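Local atomic coordinates of endo-1,4-beta-xylanase (Bacteroides thetaiotaomicron VPI-5482, PDB entry 3KST), a protein that probably hydrolyses glycosidic bonds of xylan-type plant polysaccharides as a calcium-binding glycoside hydrolase of family 43. Residues W124-I129 and R147-N152; V153-Q158 and E169-C174; T279-D284 and I300-L305. All blocks are in the same frame, centred on the assembly; numbering follows the deposited sequence.

Contact 1: residues W124-I129 and R147-N152; sequences WSEKSI and RFTDGN
Glu-126 and Arg-147 form a side-on salt bridge whose two flat ends are markedly twisted, the carboxylate and guanidinium planes standing 50° apart. Arg-147 NE points straight at Glu-126 OE2 (2.8 Å), within the guanidinium plane but from above the carboxylate plane, while Arg-147 NH2 reaches the syn lone pair of Glu-126 OE1 at 3.0 Å. The extended glutamate, with CG anti to its backbone nitrogen (chi1 -171°), is long enough to span the gap; the arginine bends at chi3 (64°) to turn NE toward it. Trp-124 flanks the pair: its CH2 lies over one face of the guanidinium, 3.7 Å from Arg-147 NE, so the indole offers its edge. The tryptophan is steadied at its other end, where NE1 donates to Ser-128 OG (2.9 Å), and that small hydroxyl in turn donates to Glu-126 O, linking Trp-124, Ser-128 and the Glu-126 carbonyl within the loop. A water adds a second link, donating to Glu-126 OE2 and Lys-127 O and accepting from Phe-148 N, so Glu-126 OE2 receives bonds from both arginine and water. Past the water, the Phe-148 ring lies against segment 124-129: CE2 meets Lys-127 CB at 3.8 Å, and CZ touches the aliphatic Ile-129 CG1 at 4.0 Å, where a branched apolar residue suits the ring. Asn-152 ND2 hydrogen-bonds OE1 of Glu-190, the predicted proton donor. The contact thus ties the loop entering strand 129-135 to the turn after strand 141-148 in one four-stranded blade of the five-bladed beta-propeller characteristic of family 43, beside its probable catalytic centre.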
loop_
_atom_site.group_PDB
_atom_site.type_symbol
_atom_site.label_atom_id
_atom_site.label_comp_id
_atom_site.label_asym_id
_atom_site.label_seq_id
_atom_site.Cartn_x
_atom_site.Cartn_y
_atom_site.Cartn_z
ATOM N N TRP A 124 -16.122 7.697 5.084
ATOM C CA TRP A 124 -17.512 7.216 5.144
ATOM C C TRP A 124 -17.682 6.278 6.355
ATOM O O TRP A 124 -16.689 5.857 6.969
ATOM C CB TRP A 124 -17.925 6.589 3.800
ATOM C CG TRP A 124 -17.421 5.194 3.527
ATOM C CD1 TRP A 124 -16.182 4.663 3.848
ATOM C CD2 TRP A 124 -18.091 4.193 2.770
ATOM N NE1 TRP A 124 -16.095 3.380 3.405
ATOM C CE2 TRP A 124 -17.246 3.063 2.723
ATOM C CE3 TRP A 124 -19.357 4.119 2.167
ATOM C CZ2 TRP A 124 -17.621 1.871 2.069
ATOM C CZ3 TRP A 124 -19.726 2.939 1.518
ATOM C CH2 TRP A 124 -18.860 1.828 1.483
ATOM N N SER A 125 -18.923 5.909 6.661
ATOM C CA SER A 125 -19.235 5.140 7.881
ATOM C C SER A 125 -19.023 3.637 7.881
ATOM O O SER A 125 -18.856 3.058 8.961
ATOM C CB SER A 125 -20.678 5.435 8.315
ATOM O OG SER A 125 -21.610 4.993 7.346
ATOM N N GLU A 126 -19.069 2.996 6.708
ATOM C CA GLU A 126 -18.892 1.532 6.637
ATOM C C GLU A 126 -17.451 1.140 6.881
ATOM O O GLU A 126 -16.561 1.774 6.311
ATOM C CB GLU A 126 -19.273 0.961 5.268
ATOM C CG GLU A 126 -19.302 -0.587 5.231
ATOM C CD GLU A 126 -19.816 -1.153 3.916
ATOM O OE1 GLU A 126 -20.877 -0.692 3.424
ATOM O OE2 GLU A 126 -19.164 -2.064 3.339
ATOM N N LYS A 127 -17.273 0.063 7.653
ATOM C CA LYS A 127 -15.954 -0.520 7.929
ATOM C C LYS A 127 -15.223 -0.804 6.604
ATOM O O LYS A 127 -15.786 -1.335 5.647
ATOM C CB LYS A 127 -16.034 -1.801 8.749
ATOM C CG LYS A 127 -16.366 -1.649 10.214
ATOM C CD LYS A 127 -16.232 -2.991 10.937
ATOM C CE LYS A 127 -16.880 -2.966 12.323
ATOM N NZ LYS A 127 -16.666 -4.220 13.097
ATOM N N SER A 128 -13.952 -0.419 6.552
ATOM C CA SER A 128 -13.166 -0.542 5.345
ATOM C C SER A 128 -11.722 -0.275 5.664
ATOM O O SER A 128 -11.434 0.486 6.574
ATOM C CB SER A 128 -13.673 0.387 4.189
ATOM O OG SER A 128 -14.193 1.649 4.635
ATOM N N ILE A 129 -10.839 -0.860 4.861
ATOM C CA ILE A 129 -9.414 -0.696 5.053
ATOM C C ILE A 129 -8.643 -0.645 3.731
ATOM O O ILE A 129 -9.215 -0.800 2.623
ATOM C CB ILE A 129 -8.859 -1.866 5.921
ATOM C CG1 ILE A 129 -9.127 -3.227 5.250
ATOM C CG2 ILE A 129 -9.431 -1.812 7.355
ATOM C CD1 ILE A 129 -8.534 -4.396 5.984
ATOM N N ARG A 147 -13.921 -3.664 1.294
ATOM C CA ARG A 147 -15.151 -3.770 2.081
ATOM C C ARG A 147 -15.265 -5.253 2.431
ATOM O O ARG A 147 -14.837 -6.137 1.658
ATOM C CB ARG A 147 -16.387 -3.341 1.319
ATOM C CG ARG A 147 -16.359 -1.902 0.844
ATOM C CD ARG A 147 -17.542 -1.612 -0.065
ATOM N NE ARG A 147 -18.835 -1.723 0.598
ATOM C CZ ARG A 147 -20.024 -1.795 -0.022
ATOM N NH1 ARG A 147 -20.111 -1.792 -1.352
ATOM N NH2 ARG A 147 -21.134 -1.891 0.696
ATOM N N PHE A 148 -15.907 -5.516 3.556
ATOM C CA PHE A 148 -16.097 -6.877 4.064
ATOM C C PHE A 148 -17.451 -7.388 3.569
ATOM O O PHE A 148 -18.387 -7.610 4.343
ATOM C CB PHE A 148 -15.972 -6.877 5.589
ATOM C CG PHE A 148 -14.747 -6.175 6.065
ATOM C CD1 PHE A 148 -13.501 -6.787 5.960
ATOM C CD2 PHE A 148 -14.819 -4.886 6.569
ATOM C CE1 PHE A 148 -12.355 -6.122 6.389
ATOM C CE2 PHE A 148 -13.689 -4.223 6.984
ATOM C CZ PHE A 148 -12.451 -4.837 6.903
ATOM N N THR A 149 -17.545 -7.565 2.252
ATOM C CA THR A 149 -18.781 -7.949 1.579
ATOM C C THR A 149 -18.867 -9.421 1.214
ATOM O O THR A 149 -19.972 -9.950 1.100
ATOM C CB THR A 149 -19.004 -7.102 0.317
ATOM O OG1 THR A 149 -17.844 -7.155 -0.541
ATOM C CG2 THR A 149 -19.282 -5.640 0.710
ATOM N N ASP A 150 -17.720 -10.068 1.010
ATOM C CA ASP A 150 -17.681 -11.510 0.666
ATOM C C ASP A 150 -16.229 -11.898 0.860
ATOM O O ASP A 150 -15.465 -12.110 -0.106
ATOM C CB ASP A 150 -18.139 -11.741 -0.767
ATOM C CG ASP A 150 -18.303 -13.216 -1.107
ATOM O OD1 ASP A 150 -18.063 -14.098 -0.249
ATOM O OD2 ASP A 150 -18.743 -13.474 -2.244
ATOM N N GLY A 151 -15.898 -11.968 2.140
ATOM C CA GLY A 151 -14.537 -11.963 2.605
ATOM C C GLY A 151 -14.088 -10.518 2.480
ATOM O O GLY A 151 -14.921 -9.561 2.342
ATOM N N ASN A 152 -12.775 -10.306 2.515
ATOM C CA ASN A 152 -12.228 -9.004 2.183
ATOM C C ASN A 152 -12.269 -8.884 0.661
ATOM O O ASN A 152 -11.638 -9.694 -0.028
ATOM C CB ASN A 152 -10.775 -8.848 2.640
ATOM C CG ASN A 152 -10.606 -8.790 4.143
ATOM O OD1 ASN A 152 -11.494 -9.123 4.941
ATOM N ND2 ASN A 152 -9.423 -8.342 4.545
HETATM O O HOH W 1 -17.313 -3.528 4.931
#

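Contact 2: residues V153-Q158 and E169-C174; sequences VIWVAQ and ETLNQC
Thr-170 meets Gln-158 before the strands pair: its OG1, set between the backbone N and carbonyl carbon (chi1 69°), accepts the bond from Gln-158 N at 2.8 Å and also bonds Lys-167 O, a double duty that suits a hydroxyl. Leu-171 follows, laying CD2 against Trp-155 CE3 (3.9 Å) and Ala-157 CB, whose small methyl leaves room for it. Asn-172 pairs with Val-156 through two backbone bonds, N to O each way, both 2.9 Å. Its amide ND2 turns back to Thr-170 O, and its CB packs on Val-156 CG1 at 3.6 Å. Gln-173 sits across from Trp-155 in a non-hydrogen-bonded pair, its CB 3.8 Å above the centroid of the six-membered ring in a CH-pi contact; the extended chain then reaches Val-153 CG1. Arg-147 covers the opposite face of the indole by a cation-pi contact, while Trp-155 NE1 bonds Thr-149 OG1. A serine in place of Trp-155 would probably strip Gln-173 and Leu-171 of their apolar support and leave Arg-147 without its cation-pi partner. Cys-174 continues the pairing, its N donating to Ile-154 O (2.8 Å), and rests SG on Val-156 CG1 at 3.6 Å. Strand 172-175 is one of the two edge strands of a four-stranded antiparallel blade, with 152-158 between it and 141-148; Val-156 packs on Tyr-142 and Tyr-144, and Cys-174 reaches Leu-203 of strand 200-207 in another sheet.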
loop_
_atom_site.group_PDB
_atom_site.type_symbol
_atom_site.label_atom_id
_atom_site.label_comp_id
_atom_site.label_asym_id
_atom_site.label_seq_id
_atom_site.Cartn_x
_atom_site.Cartn_y
_atom_site.Cartn_z
ATOM N N VAL A 153 -13.020 -7.893 0.162
ATOM C CA VAL A 153 -13.169 -7.609 -1.283
ATOM C C VAL A 153 -12.727 -6.191 -1.602
ATOM O O VAL A 153 -13.076 -5.241 -0.895
ATOM C CB VAL A 153 -14.631 -7.836 -1.714
ATOM C CG1 VAL A 153 -14.836 -7.554 -3.220
ATOM C CG2 VAL A 153 -15.012 -9.252 -1.391
ATOM N N ILE A 154 -11.938 -6.054 -2.665
ATOM C CA ILE A 154 -11.475 -4.772 -3.134
ATOM C C ILE A 154 -12.567 -4.095 -3.979
ATOM O O ILE A 154 -13.035 -4.646 -4.979
ATOM C CB ILE A 154 -10.167 -4.881 -3.947
ATOM C CG1 ILE A 154 -9.069 -5.454 -3.036
ATOM C CG2 ILE A 154 -9.770 -3.474 -4.486
ATOM C CD1 ILE A 154 -7.720 -5.730 -3.733
ATOM N N TRP A 155 -12.965 -2.924 -3.514
ATOM C CA TRP A 155 -13.944 -2.046 -4.168
ATOM C C TRP A 155 -13.261 -0.778 -4.657
ATOM O O TRP A 155 -12.124 -0.476 -4.298
ATOM C CB TRP A 155 -15.056 -1.686 -3.166
ATOM C CG TRP A 155 -16.012 -2.799 -2.945
ATOM C CD1 TRP A 155 -15.810 -3.927 -2.219
ATOM C CD2 TRP A 155 -17.308 -2.907 -3.499
ATOM N NE1 TRP A 155 -16.921 -4.731 -2.250
ATOM C CE2 TRP A 155 -17.865 -4.122 -3.031
ATOM C CE3 TRP A 155 -18.079 -2.075 -4.317
ATOM C CZ2 TRP A 155 -19.161 -4.541 -3.382
ATOM C CZ3 TRP A 155 -19.354 -2.486 -4.671
ATOM C CH2 TRP A 155 -19.865 -3.727 -4.231
ATOM N N VAL A 156 -13.953 -0.026 -5.502
ATOM C CA VAL A 156 -13.496 1.281 -5.927
ATOM C C VAL A 156 -14.699 2.209 -5.963
ATOM O O VAL A 156 -15.844 1.726 -6.119
ATOM C CB VAL A 156 -12.829 1.217 -7.328
ATOM C CG1 VAL A 156 -13.884 0.761 -8.402
ATOM C CG2 VAL A 156 -12.140 2.564 -7.700
ATOM N N ALA A 157 -14.430 3.498 -5.748
ATOM C CA ALA A 157 -15.413 4.567 -5.925
ATOM C C ALA A 157 -14.677 5.838 -6.318
ATOM O O ALA A 157 -13.553 6.030 -5.946
ATOM C CB ALA A 157 -16.190 4.811 -4.658
ATOM N N GLN A 158 -15.337 6.693 -7.089
ATOM C CA GLN A 158 -14.782 7.998 -7.428
ATOM C C GLN A 158 -14.832 8.853 -6.164
ATOM O O GLN A 158 -15.778 8.729 -5.365
ATOM C CB GLN A 158 -15.629 8.642 -8.527
ATOM C CG GLN A 158 -15.118 9.958 -9.047
ATOM C CD GLN A 158 -16.106 10.637 -9.982
ATOM O OE1 GLN A 158 -16.983 9.990 -10.560
ATOM N NE2 GLN A 158 -15.953 11.961 -10.149
ATOM N N GLU A 169 -22.598 6.468 -5.186
ATOM C CA GLU A 169 -23.251 6.005 -6.411
ATOM C C GLU A 169 -22.274 5.432 -7.468
ATOM O O GLU A 169 -22.722 4.782 -8.408
ATOM C CB GLU A 169 -24.113 7.118 -7.045
ATOM C CG GLU A 169 -23.399 8.265 -7.823
ATOM C CD GLU A 169 -22.656 9.298 -6.982
ATOM O OE1 GLU A 169 -22.766 9.320 -5.724
ATOM O OE2 GLU A 169 -21.969 10.124 -7.628
ATOM N N THR A 170 -20.971 5.695 -7.345
ATOM C CA THR A 170 -19.955 5.154 -8.259
ATOM C C THR A 170 -19.307 3.845 -7.733
ATOM O O THR A 170 -18.419 3.311 -8.408
ATOM C CB THR A 170 -18.856 6.180 -8.582
ATOM O OG1 THR A 170 -18.058 6.412 -7.417
ATOM C CG2 THR A 170 -19.477 7.500 -9.094
ATOM N N LEU A 171 -19.752 3.332 -6.574
ATOM C CA LEU A 171 -19.236 2.052 -6.037
ATOM C C LEU A 171 -19.258 0.943 -7.088
ATOM O O LEU A 171 -20.268 0.749 -7.781
ATOM C CB LEU A 171 -19.967 1.567 -4.787
ATOM C CG LEU A 171 -19.548 2.247 -3.492
ATOM C CD1 LEU A 171 -20.597 2.130 -2.414
ATOM C CD2 LEU A 171 -18.158 1.633 -3.027
ATOM N N ASN A 172 -18.115 0.282 -7.217
ATOM C CA ASN A 172 -17.899 -0.858 -8.113
ATOM C C ASN A 172 -17.047 -1.913 -7.432
ATOM O O ASN A 172 -16.072 -1.582 -6.740
ATOM C CB ASN A 172 -17.190 -0.415 -9.396
ATOM C CG ASN A 172 -18.143 0.079 -10.453
ATOM O OD1 ASN A 172 -18.697 -0.716 -11.215
ATOM N ND2 ASN A 172 -18.295 1.398 -10.550
ATOM N N GLN A 173 -17.385 -3.168 -7.667
ATOM C CA GLN A 173 -16.650 -4.292 -7.113
ATOM C C GLN A 173 -15.514 -4.709 -8.056
ATOM O O GLN A 173 -15.753 -5.018 -9.244
ATOM C CB GLN A 173 -17.586 -5.468 -6.831
ATOM C CG GLN A 173 -16.817 -6.689 -6.335
ATOM C CD GLN A 173 -17.727 -7.793 -5.951
ATOM O OE1 GLN A 173 -18.527 -7.647 -5.042
ATOM N NE2 GLN A 173 -17.571 -8.948 -6.606
ATOM N N CYS A 174 -14.293 -4.794 -7.507
ATOM C CA CYS A 174 -13.095 -5.094 -8.306
ATOM C C CYS A 174 -12.619 -6.564 -8.247
ATOM O O CYS A 174 -12.631 -7.254 -9.261
ATOM C CB CYS A 174 -11.906 -4.178 -7.934
ATOM S SG CYS A 174 -12.286 -2.382 -7.902
#

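Contact 3: residues T279-D284 and I300-L305; sequences TSYIKD and IKPRVL
The Tyr-281 ring presents an edge to the opposing chain: Ile-300 O and Lys-301 CG lie near its plane, the latter 4.0 Å from CE1, while Pro-302 CD comes in obliquely, 4.2 Å from CD1. The tyrosine side chain also touches Phe-266, Val-299 and Leu-246. The setting is an antiparallel beta hairpin, strands 279-287 and 293-305, in the beta-propeller expected of family 43. Across it, Ile-282 and Ile-300 form a hydrogen-bonded pair: Ile-300 N donates to Ile-282 O at 2.8 Å, and Ile-282 N returns a longer bond to Ile-300 O, 3.2 Å. Their side chains lie side by side and point the same way, Ile-282 CG2 meeting Ile-300 CD1 at 4.1 Å; branched aliphatic residues suit such a strand, filling its face without asking for polar partners. Tyr-281 belongs to the other face. With CG beside the backbone nitrogen (chi1 -61°), its ring is laid along the neighbouring chain, where Lys-301 CG meets the ring edge, although the lysine's CB points away from the hairpin partner. Ser-280 is small and polar, and its OG bonds Ile-24 O. After Ile-300 the second strand is interrupted at Lys-301 and Pro-302, and resumes at 303-305 beside strand 17-19. Proline suits this break, since it has no N-H with which to extend the ladder: instead of a donor, its ring is turned to the next carbonyl, placing Pro-302 CG only 3.1 Å from Ser-280 O.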
loop_
_atom_site.group_PDB
_atom_site.type_symbol
_atom_site.label_atom_id
_atom_site.label_comp_id
_atom_site.label_asym_id
_atom_site.label_seq_id
_atom_site.Cartn_x
_atom_site.Cartn_y
_atom_site.Cartn_z
ATOM N N THR A 279 8.432 -7.069 8.620
ATOM C CA THR A 279 9.398 -6.070 8.151
ATOM C C THR A 279 9.346 -6.018 6.638
ATOM O O THR A 279 8.808 -6.929 6.004
ATOM C CB THR A 279 10.824 -6.348 8.674
ATOM O OG1 THR A 279 11.450 -7.373 7.886
ATOM C CG2 THR A 279 10.806 -6.754 10.173
ATOM N N SER A 280 9.899 -4.952 6.052
ATOM C CA SER A 280 9.768 -4.701 4.627
ATOM C C SER A 280 11.043 -4.846 3.822
ATOM O O SER A 280 12.141 -4.706 4.354
ATOM C CB SER A 280 9.086 -3.357 4.403
ATOM O OG SER A 280 7.723 -3.469 4.783
ATOM N N TYR A 281 10.842 -5.157 2.547
ATOM C CA TYR A 281 11.878 -5.528 1.560
ATOM C C TYR A 281 11.525 -4.927 0.198
ATOM O O TYR A 281 10.385 -4.530 -0.037
ATOM C CB TYR A 281 11.949 -7.057 1.434
ATOM C CG TYR A 281 12.324 -7.753 2.730
ATOM C CD1 TYR A 281 13.658 -7.903 3.085
ATOM C CD2 TYR A 281 11.344 -8.219 3.623
ATOM C CE1 TYR A 281 14.018 -8.506 4.279
ATOM C CE2 TYR A 281 11.676 -8.821 4.825
ATOM C CZ TYR A 281 13.044 -8.953 5.155
ATOM O OH TYR A 281 13.396 -9.555 6.331
ATOM N N ILE A 282 12.503 -4.876 -0.701
ATOM C CA ILE A 282 12.320 -4.297 -2.046
ATOM C C ILE A 282 12.844 -5.214 -3.175
ATOM O O ILE A 282 13.951 -5.733 -3.090
ATOM C CB ILE A 282 12.987 -2.937 -2.144
ATOM C CG1 ILE A 282 12.344 -1.915 -1.182
ATOM C CG2 ILE A 282 12.925 -2.383 -3.596
ATOM C CD1 ILE A 282 13.141 -0.605 -1.095
ATOM N N LYS A 283 12.030 -5.391 -4.222
ATOM C CA LYS A 283 12.384 -6.162 -5.423
ATOM C C LYS A 283 12.184 -5.251 -6.627
ATOM O O LYS A 283 11.711 -4.119 -6.482
ATOM C CB LYS A 283 11.544 -7.450 -5.497
ATOM C CG LYS A 283 12.069 -8.567 -4.583
ATOM C CD LYS A 283 11.171 -9.840 -4.567
ATOM C CE LYS A 283 11.343 -10.741 -5.779
ATOM N NZ LYS A 283 12.632 -11.522 -5.848
ATOM N N ASP A 284 12.568 -5.726 -7.809
ATOM C CA ASP A 284 12.346 -4.986 -9.032
ATOM C C ASP A 284 10.893 -5.155 -9.467
ATOM O O ASP A 284 10.236 -6.118 -9.085
ATOM C CB ASP A 284 13.305 -5.429 -10.130
ATOM C CG ASP A 284 14.743 -5.151 -9.770
ATOM O OD1 ASP A 284 15.047 -3.983 -9.448
ATOM O OD2 ASP A 284 15.545 -6.086 -9.804
ATOM N N ILE A 300 16.438 -6.417 -1.885
ATOM C CA ILE A 300 17.175 -5.413 -1.089
ATOM C C ILE A 300 16.642 -5.590 0.334
ATOM O O ILE A 300 15.420 -5.471 0.545
ATOM C CB ILE A 300 16.900 -3.960 -1.524
ATOM C CG1 ILE A 300 17.333 -3.706 -2.975
ATOM C CG2 ILE A 300 17.580 -2.966 -0.545
ATOM C CD1 ILE A 300 16.985 -2.307 -3.483
ATOM N N LYS A 301 17.551 -5.829 1.280
ATOM C CA LYS A 301 17.231 -6.013 2.698
ATOM C C LYS A 301 17.534 -4.681 3.347
ATOM O O LYS A 301 18.694 -4.430 3.684
ATOM C CB LYS A 301 18.103 -7.102 3.321
ATOM C CG LYS A 301 17.765 -8.503 2.869
ATOM C CD LYS A 301 18.561 -9.521 3.675
ATOM C CE LYS A 301 18.190 -10.929 3.279
ATOM N NZ LYS A 301 19.116 -11.897 3.906
ATOM N N PRO A 302 16.518 -3.802 3.494
ATOM C CA PRO A 302 16.828 -2.490 4.068
ATOM C C PRO A 302 17.146 -2.527 5.574
ATOM O O PRO A 302 16.816 -3.483 6.281
ATOM C CB PRO A 302 15.550 -1.688 3.773
ATOM C CG PRO A 302 14.481 -2.696 3.947
ATOM C CD PRO A 302 15.058 -3.974 3.333
ATOM N N ARG A 303 17.807 -1.487 6.061
ATOM C CA ARG A 303 18.111 -1.357 7.505
ATOM C C ARG A 303 17.906 0.091 7.882
ATOM O O ARG A 303 17.886 0.948 6.987
ATOM C CB ARG A 303 19.548 -1.795 7.805
ATOM C CG ARG A 303 20.594 -1.060 6.993
ATOM C CD ARG A 303 21.989 -1.456 7.396
ATOM N NE ARG A 303 22.968 -0.519 6.838
ATOM C CZ ARG A 303 24.255 -0.436 7.204
ATOM N NH1 ARG A 303 24.793 -1.238 8.140
ATOM N NH2 ARG A 303 25.028 0.478 6.618
ATOM N N VAL A 304 17.819 0.361 9.187
ATOM C CA VAL A 304 17.620 1.730 9.684
ATOM C C VAL A 304 18.829 2.141 10.487
ATOM O O VAL A 304 19.267 1.383 11.367
ATOM C CB VAL A 304 16.366 1.870 10.552
ATOM C CG1 VAL A 304 16.240 3.322 11.031
ATOM C CG2 VAL A 304 15.131 1.474 9.754
ATOM N N LEU A 305 19.348 3.330 10.168
ATOM C CA LEU A 305 20.515 3.928 10.804
ATOM C C LEU A 305 20.152 5.187 11.575
ATOM O O LEU A 305 19.134 5.831 11.292
ATOM C CB LEU A 305 21.532 4.321 9.727
ATOM C CG LEU A 305 21.936 3.239 8.728
ATOM C CD1 LEU A 305 22.946 3.796 7.722
ATOM C CD2 LEU A 305 22.468 1.958 9.426
#

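In the fold
Contacts 1 and 2 belong to one blade: their centres are 11 Å apart, and neighbouring strands 141-148 and 152-158 join them through Arg-147 N and Val-153 O, 2.8 Å apart. Contact 3 lies on the opposite side of the chain's centre, its centre about 30 Å from that of contact 1 and 32 Å from that of contact 2. One side chain of each contact nevertheless comes fairly near the central calcium, bound by Glu-83 and His-251: those of Ile-129, Ile-154 and Ser-280 lie about 9, 10 and 11 Å from it. Contact 1 approaches the predicted proton donor, Glu-190, whereas Ser-280 of contact 3 has its side chain about 7 Å from that of Asp-26, the predicted proton acceptor.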